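Long-range contacts in isochorismatase family protein (Enterococcus faecalis, PDB 2A67), which is of unknown specific function but belongs to the isochorismatase family and probably acts as a hydrolase: residues V29-V33 with T132-S137; I47-E53 with D76-T82. All coordinates share one frame; numbering follows the deposited sequence.

Contact 1 (V29-V33 with T132-S137)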
loop_
_atom_site.group_PDB
_atom_site.type_symbol
_atom_site.label_atom_id
_atom_site.label_comp_id
_atom_site.label_asym_id
_atom_site.label_seq_id
_atom_site.Cartn_x
_atom_site.Cartn_y
_atom_site.Cartn_z
ATOM N N VAL D 29 10.908 -16.790 -11.404
ATOM C CA VAL D 29 10.184 -16.456 -10.180
ATOM C C VAL D 29 9.584 -17.752 -9.596
ATOM O O VAL D 29 9.750 -18.061 -8.428
ATOM C CB VAL D 29 9.077 -15.374 -10.444
ATOM C CG1 VAL D 29 8.078 -15.310 -9.288
ATOM C CG2 VAL D 29 9.714 -14.031 -10.667
ATOM N N LEU D 30 8.889 -18.520 -10.429
ATOM C CA LEU D 30 8.290 -19.785 -9.992
ATOM C C LEU D 30 9.329 -20.824 -9.508
ATOM O O LEU D 30 9.062 -21.583 -8.587
ATOM C CB LEU D 30 7.391 -20.348 -11.097
ATOM C CG LEU D 30 6.257 -19.445 -11.631
ATOM C CD1 LEU D 30 5.571 -20.117 -12.891
ATOM C CD2 LEU D 30 5.198 -19.025 -10.590
ATOM N N ASP D 31 10.505 -20.846 -10.129
ATOM C CA ASP D 31 11.581 -21.716 -9.685
ATOM C C ASP D 31 12.043 -21.309 -8.279
ATOM O O ASP D 31 12.220 -22.171 -7.416
ATOM C CB ASP D 31 12.767 -21.630 -10.642
ATOM C CG ASP D 31 12.508 -22.338 -11.942
ATOM O OD1 ASP D 31 11.711 -23.322 -11.924
ATOM O OD2 ASP D 31 13.129 -21.929 -12.968
ATOM N N LYS D 32 12.198 -20.002 -8.062
ATOM C CA LYS D 32 12.617 -19.478 -6.751
ATOM C C LYS D 32 11.507 -19.742 -5.702
ATOM O O LYS D 32 11.765 -20.165 -4.590
ATOM C CB LYS D 32 13.000 -17.989 -6.903
ATOM C CG LYS D 32 13.646 -17.370 -5.701
ATOM C CD LYS D 32 15.195 -17.322 -5.810
ATOM C CE LYS D 32 15.704 -15.886 -6.234
ATOM N NZ LYS D 32 16.257 -14.995 -5.099
ATOM N N VAL D 33 10.255 -19.543 -6.083
ATOM C CA VAL D 33 9.117 -19.851 -5.190
ATOM C C VAL D 33 9.030 -21.341 -4.840
ATOM O O VAL D 33 8.839 -21.694 -3.669
ATOM C CB VAL D 33 7.774 -19.353 -5.795
ATOM C CG1 VAL D 33 6.558 -20.025 -5.085
ATOM C CG2 VAL D 33 7.724 -17.813 -5.707
ATOM N N THR D 132 11.782 -13.087 -0.200
ATOM C CA THR D 132 12.948 -13.585 -0.937
ATOM C C THR D 132 13.081 -12.682 -2.162
ATOM O O THR D 132 12.097 -12.465 -2.893
ATOM C CB THR D 132 12.753 -15.089 -1.311
ATOM O OG1 THR D 132 12.790 -15.864 -0.113
ATOM C CG2 THR D 132 13.818 -15.612 -2.283
ATOM N N PRO D 133 14.287 -12.167 -2.407
ATOM C CA PRO D 133 14.510 -11.396 -3.620
ATOM C C PRO D 133 14.034 -12.125 -4.885
ATOM O O PRO D 133 14.091 -13.350 -4.943
ATOM C CB PRO D 133 16.056 -11.254 -3.627
ATOM C CG PRO D 133 16.382 -11.181 -2.169
ATOM C CD PRO D 133 15.526 -12.279 -1.601
ATOM N N LYS D 134 13.596 -11.370 -5.890
ATOM C CA LYS D 134 13.143 -11.914 -7.180
ATOM C C LYS D 134 11.981 -12.889 -7.125
ATOM O O LYS D 134 11.977 -13.933 -7.800
ATOM C CB LYS D 134 14.321 -12.483 -7.972
ATOM C CG LYS D 134 15.434 -11.455 -8.135
ATOM C CD LYS D 134 16.665 -12.049 -8.837
ATOM C CE LYS D 134 17.309 -10.969 -9.707
ATOM N NZ LYS D 134 18.003 -11.600 -10.905
ATOM N N THR D 135 10.982 -12.580 -6.288
ATOM C CA THR D 135 9.847 -13.489 -6.210
ATOM C C THR D 135 8.538 -12.702 -6.492
ATOM O O THR D 135 7.463 -13.113 -6.110
ATOM C CB THR D 135 9.789 -14.277 -4.854
ATOM O OG1 THR D 135 9.774 -13.329 -3.782
ATOM C CG2 THR D 135 10.966 -15.331 -4.723
ATOM N N THR D 136 8.657 -11.536 -7.115
ATOM C CA THR D 136 7.441 -10.850 -7.637
ATOM C C THR D 136 7.615 -10.558 -9.118
ATOM O O THR D 136 8.735 -10.518 -9.634
ATOM C CB THR D 136 7.058 -9.526 -6.892
ATOM O OG1 THR D 136 7.847 -8.443 -7.389
ATOM C CG2 THR D 136 7.252 -9.628 -5.408
ATOM N N SER D 137 6.496 -10.358 -9.814
ATOM C CA SER D 137 6.592 -9.994 -11.221
ATOM C C SER D 137 5.340 -9.195 -11.559
ATOM O O SER D 137 4.381 -9.167 -10.774
ATOM C CB SER D 137 6.722 -11.245 -12.090
ATOM O OG SER D 137 6.665 -10.931 -13.475
#

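Contact 2 (I47-E53 with D76-T82)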
loop_
_atom_site.group_PDB
_atom_site.type_symbol
_atom_site.label_atom_id
_atom_site.label_comp_id
_atom_site.label_asym_id
_atom_site.label_seq_id
_atom_site.Cartn_x
_atom_site.Cartn_y
_atom_site.Cartn_z
ATOM N N ILE D 47 1.995 -23.024 4.206
ATOM C CA ILE D 47 2.139 -22.410 2.908
ATOM C C ILE D 47 0.687 -22.059 2.483
ATOM O O ILE D 47 -0.207 -22.910 2.550
ATOM C CB ILE D 47 2.737 -23.344 1.829
ATOM C CG1 ILE D 47 4.146 -23.871 2.273
ATOM C CG2 ILE D 47 2.636 -22.611 0.407
ATOM C CD1 ILE D 47 4.638 -25.071 1.490
ATOM N N ILE D 48 0.475 -20.799 2.144
ATOM C CA ILE D 48 -0.882 -20.252 1.880
ATOM C C ILE D 48 -0.883 -19.643 0.495
ATOM O O ILE D 48 -0.158 -18.670 0.230
ATOM C CB ILE D 48 -1.274 -19.191 2.889
ATOM C CG1 ILE D 48 -1.139 -19.719 4.323
ATOM C CG2 ILE D 48 -2.756 -18.673 2.639
ATOM C CD1 ILE D 48 -1.010 -18.628 5.416
ATOM N N PHE D 49 -1.702 -20.202 -0.406
ATOM C CA PHE D 49 -1.854 -19.647 -1.732
ATOM C C PHE D 49 -3.080 -18.736 -1.745
ATOM O O PHE D 49 -4.162 -19.125 -1.268
ATOM C CB PHE D 49 -2.091 -20.756 -2.757
ATOM C CG PHE D 49 -0.890 -21.592 -3.041
ATOM C CD1 PHE D 49 -0.682 -22.789 -2.345
ATOM C CD2 PHE D 49 0.031 -21.203 -3.996
ATOM C CE1 PHE D 49 0.396 -23.563 -2.610
ATOM C CE2 PHE D 49 1.142 -22.006 -4.261
ATOM C CZ PHE D 49 1.310 -23.175 -3.565
ATOM N N VAL D 50 -2.921 -17.537 -2.284
ATOM C CA VAL D 50 -4.073 -16.620 -2.476
ATOM C C VAL D 50 -4.449 -16.638 -3.966
ATOM O O VAL D 50 -3.590 -16.541 -4.838
ATOM C CB VAL D 50 -3.768 -15.181 -1.956
ATOM C CG1 VAL D 50 -4.973 -14.261 -2.211
ATOM C CG2 VAL D 50 -3.423 -15.247 -0.398
ATOM N N GLN D 51 -5.728 -16.851 -4.238
ATOM C CA GLN D 51 -6.239 -16.840 -5.601
ATOM C C GLN D 51 -7.349 -15.808 -5.721
ATOM O O GLN D 51 -8.293 -15.765 -4.911
ATOM C CB GLN D 51 -6.757 -18.223 -5.982
ATOM C CG GLN D 51 -5.640 -19.260 -6.112
ATOM C CD GLN D 51 -6.165 -20.650 -6.272
ATOM O OE1 GLN D 51 -6.358 -21.363 -5.292
ATOM N NE2 GLN D 51 -6.440 -21.052 -7.517
ATOM N N HIS D 52 -7.179 -14.957 -6.729
ATOM C CA HIS D 52 -8.108 -13.879 -7.042
ATOM C C HIS D 52 -9.230 -14.476 -7.916
ATOM O O HIS D 52 -9.036 -15.453 -8.629
ATOM C CB HIS D 52 -7.354 -12.755 -7.769
ATOM C CG HIS D 52 -8.111 -11.468 -7.829
ATOM N ND1 HIS D 52 -8.813 -11.078 -8.950
ATOM C CD2 HIS D 52 -8.318 -10.501 -6.902
ATOM C CE1 HIS D 52 -9.385 -9.908 -8.730
ATOM N NE2 HIS D 52 -9.111 -9.538 -7.498
ATOM N N GLU D 53 -10.414 -13.930 -7.784
ATOM C CA GLU D 53 -11.552 -14.350 -8.636
ATOM C C GLU D 53 -12.282 -13.091 -9.052
ATOM O O GLU D 53 -12.468 -12.188 -8.240
ATOM C CB GLU D 53 -12.463 -15.320 -7.876
ATOM C CG GLU D 53 -13.192 -14.772 -6.623
ATOM C CD GLU D 53 -13.813 -15.876 -5.796
ATOM O OE1 GLU D 53 -13.069 -16.681 -5.218
ATOM O OE2 GLU D 53 -15.059 -15.998 -5.734
ATOM N N ASP D 76 -1.514 -27.659 1.929
ATOM C CA ASP D 76 -1.491 -26.204 1.843
ATOM C C ASP D 76 -2.853 -25.558 2.145
ATOM O O ASP D 76 -3.883 -26.241 2.218
ATOM C CB ASP D 76 -0.985 -25.816 0.463
ATOM C CG ASP D 76 0.369 -26.450 0.142
ATOM O OD1 ASP D 76 1.104 -26.820 1.075
ATOM O OD2 ASP D 76 0.727 -26.546 -1.037
ATOM N N PHE D 77 -2.826 -24.253 2.376
ATOM C CA PHE D 77 -4.020 -23.468 2.693
ATOM C C PHE D 77 -4.295 -22.622 1.475
ATOM O O PHE D 77 -3.370 -22.328 0.702
ATOM C CB PHE D 77 -3.801 -22.581 3.926
ATOM C CG PHE D 77 -3.541 -23.372 5.209
ATOM C CD1 PHE D 77 -4.578 -24.098 5.825
ATOM C CD2 PHE D 77 -2.276 -23.413 5.773
ATOM C CE1 PHE D 77 -4.342 -24.850 7.021
ATOM C CE2 PHE D 77 -2.022 -24.171 6.963
ATOM C CZ PHE D 77 -3.068 -24.894 7.577
ATOM N N PHE D 78 -5.568 -22.283 1.273
ATOM C CA PHE D 78 -5.985 -21.550 0.079
ATOM C C PHE D 78 -6.954 -20.478 0.527
ATOM O O PHE D 78 -7.908 -20.754 1.292
ATOM C CB PHE D 78 -6.658 -22.511 -0.936
ATOM C CG PHE D 78 -5.712 -23.565 -1.451
ATOM C CD1 PHE D 78 -4.908 -23.304 -2.530
ATOM C CD2 PHE D 78 -5.588 -24.802 -0.798
ATOM C CE1 PHE D 78 -4.014 -24.285 -3.005
ATOM C CE2 PHE D 78 -4.686 -25.784 -1.252
ATOM C CZ PHE D 78 -3.896 -25.507 -2.350
ATOM N N ILE D 79 -6.690 -19.254 0.071
ATOM C CA ILE D 79 -7.558 -18.137 0.387
ATOM C C ILE D 79 -8.175 -17.613 -0.908
ATOM O O ILE D 79 -7.437 -17.372 -1.847
ATOM C CB ILE D 79 -6.739 -17.009 1.040
ATOM C CG1 ILE D 79 -6.119 -17.531 2.364
ATOM C CG2 ILE D 79 -7.590 -15.755 1.327
ATOM C CD1 ILE D 79 -7.136 -17.629 3.466
ATOM N N ARG D 80 -9.484 -17.393 -0.917
ATOM C CA ARG D 80 -10.180 -16.748 -2.045
ATOM C C ARG D 80 -10.220 -15.247 -1.782
ATOM O O ARG D 80 -10.664 -14.844 -0.708
ATOM C CB ARG D 80 -11.674 -17.199 -2.105
ATOM C CG ARG D 80 -11.857 -18.698 -2.298
ATOM C CD ARG D 80 -13.292 -19.122 -2.237
ATOM N NE ARG D 80 -14.153 -18.454 -3.213
ATOM C CZ ARG D 80 -15.435 -18.723 -3.313
ATOM N NH1 ARG D 80 -15.943 -19.618 -2.482
ATOM N NH2 ARG D 80 -16.223 -18.097 -4.220
ATOM N N LYS D 81 -9.828 -14.438 -2.757
ATOM C CA LYS D 81 -10.005 -12.976 -2.645
ATOM C C LYS D 81 -10.644 -12.402 -3.914
ATOM O O LYS D 81 -10.536 -12.969 -4.990
ATOM C CB LYS D 81 -8.684 -12.270 -2.345
ATOM C CG LYS D 81 -7.745 -12.101 -3.526
ATOM C CD LYS D 81 -6.478 -11.347 -3.065
ATOM C CE LYS D 81 -5.463 -11.189 -4.135
ATOM N NZ LYS D 81 -5.947 -10.184 -5.158
ATOM N N THR D 82 -11.286 -11.255 -3.738
ATOM C CA THR D 82 -11.885 -10.508 -4.815
ATOM C C THR D 82 -11.237 -9.104 -5.065
ATOM O O THR D 82 -11.448 -8.521 -6.151
ATOM C CB THR D 82 -13.390 -10.411 -4.560
ATOM O OG1 THR D 82 -13.620 -9.697 -3.346
ATOM C CG2 THR D 82 -13.988 -11.808 -4.388
HETATM O O HOH W 1 -13.230 -9.844 -7.904
#

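Contact 1 (V29-V33 with T132-S137)
Val-29 and Thr-135 mark the point where helix 26-42 comes down on the broken part of strand 128-137, their CA atoms 5.0 Å apart. At that range the helix meets backbone as well as side chains. Val-29 CG2 sits 3.7 Å from Lys-134 O and also touches Thr-136 O, whereas CG1, turned anti to the backbone N (chi1 164°), lies against the carbonyl group of Thr-135. A turn later Val-33 adds CG2 to the same threonine, at 4.2 Å from Thr-135 CB. The site illustrates how an alpha/beta fold of parallel strands can seat a helix on an irregular strand: Lys-134 takes a left-handed backbone conformation where the strand is interrupted, and Ala-107 of the neighbouring strand 103-109 touches both Val-33 and Thr-135. Lys-32 supplies the polar link. The Lys-32 side chain crosses that of Thr-135 at about a right angle, with Lys-32 CG 3.5 Å from Thr-135 CG2, and successive bends at chi2, chi3 and chi4 then carry the chain past the Thr-132 methyl. Lys-32 NZ thus ends 2.7 Å from Pro-133 O, in a hydrogen bond that approaches from above the carbonyl plane, 46° out of it. The loop has its own brace, for Thr-135 OG1 donates to Thr-132 O over 2.6 Å, in the carbonyl plane, while Thr-132 OG1 turns to Glu-105. Beyond the break, Ser-137 CB reaches Val-29 CG2, and its OG bonds to Tyr-24 O.

Contact 2 (I47-E53 with D76-T82)
Ile-48 pairs with Phe-77 at the start of a regular parallel register that runs to His-52 beside Lys-81, the two strand axes inclined at 24°. Backbone bonds alternate in direction, as parallel pairing requires: Ile-47 O accepts from Phe-77 N at 2.9 Å, Phe-49 gives its N-H to Phe-77 O and takes one from Ile-79 N, Gln-51 does the same with Ile-79 O and Lys-81 N, and Glu-53 N finishes the series on Lys-81 O. Strand 77-81 is the outermost strand within this chain on this side; the other edge of strand 47-52 bonds to strand 5-10, so the pair forms one margin of the family's alpha/beta core.

Side-chain packing divides between the two faces. Against Leu-95 of helix 92-98, Ile-48 CG2 meets Ile-79 CG1 at 3.6 Å. Further along that face Val-50 CG1 presses tightly on Lys-81 CD at 3.4 Å. On the reverse face the rings of Phe-49 and Phe-78 run side by side with planes 14° apart, but slid so far that they barely overlap, centroids 5.6 Å from each other. Asp-76 OD2 comes to the edge of the Phe-49 ring, 3.4 Å from Phe-49 CE1, and takes its hydrogen bond from Gln-73 N.

Charged and polar groups gather at the C-terminal ends. Glu-53 CG lies between the backbone N and the carbonyl carbon (chi1 64°), and the chain runs extended to Arg-80, which grips it side-on, Arg-80 NE to Glu-53 OE1 at 2.9 Å and NH2 to OE2 at 2.8 Å; both oxygens use syn lone pairs near the guanidinium plane, which fixes the rotation of the two groups. Phe-59 adds a cation-pi contact to Arg-80. A water bridges Glu-53 O and Thr-82 O, the latter also receiving a weak bond from His-52 NE2. Lys-81 NZ, close to His-52 CD2, forms a salt bridge with Asp-11 OD2 and a hydrogen bond with His-83 O, consistent with the family's Asp-Lys-Cys triad.

Overall arrangement
From the N terminus the chain lays down strand 5-10 and then helix 26-42, whose early turns take one half of contact 1 before strand 47-52 opens contact 2. A long excursion without helix or strand returns as strand 77-81, closing contact 2. Helix 92-98, strand 103-109 and helix 111-125 follow, and only strand 128-137 closes the wider loop of contact 1, inside which contact 2 is wholly nested. The two centres stand about 17 Å apart, on opposite sides of the chain's centre, and the nearest atoms remain about 6 Å from each other. Helix 26-42 spans the gap: besides contact 1, it sends Ile-37 onto Ile-47 and Phe-49, joining distant strands of one sheet.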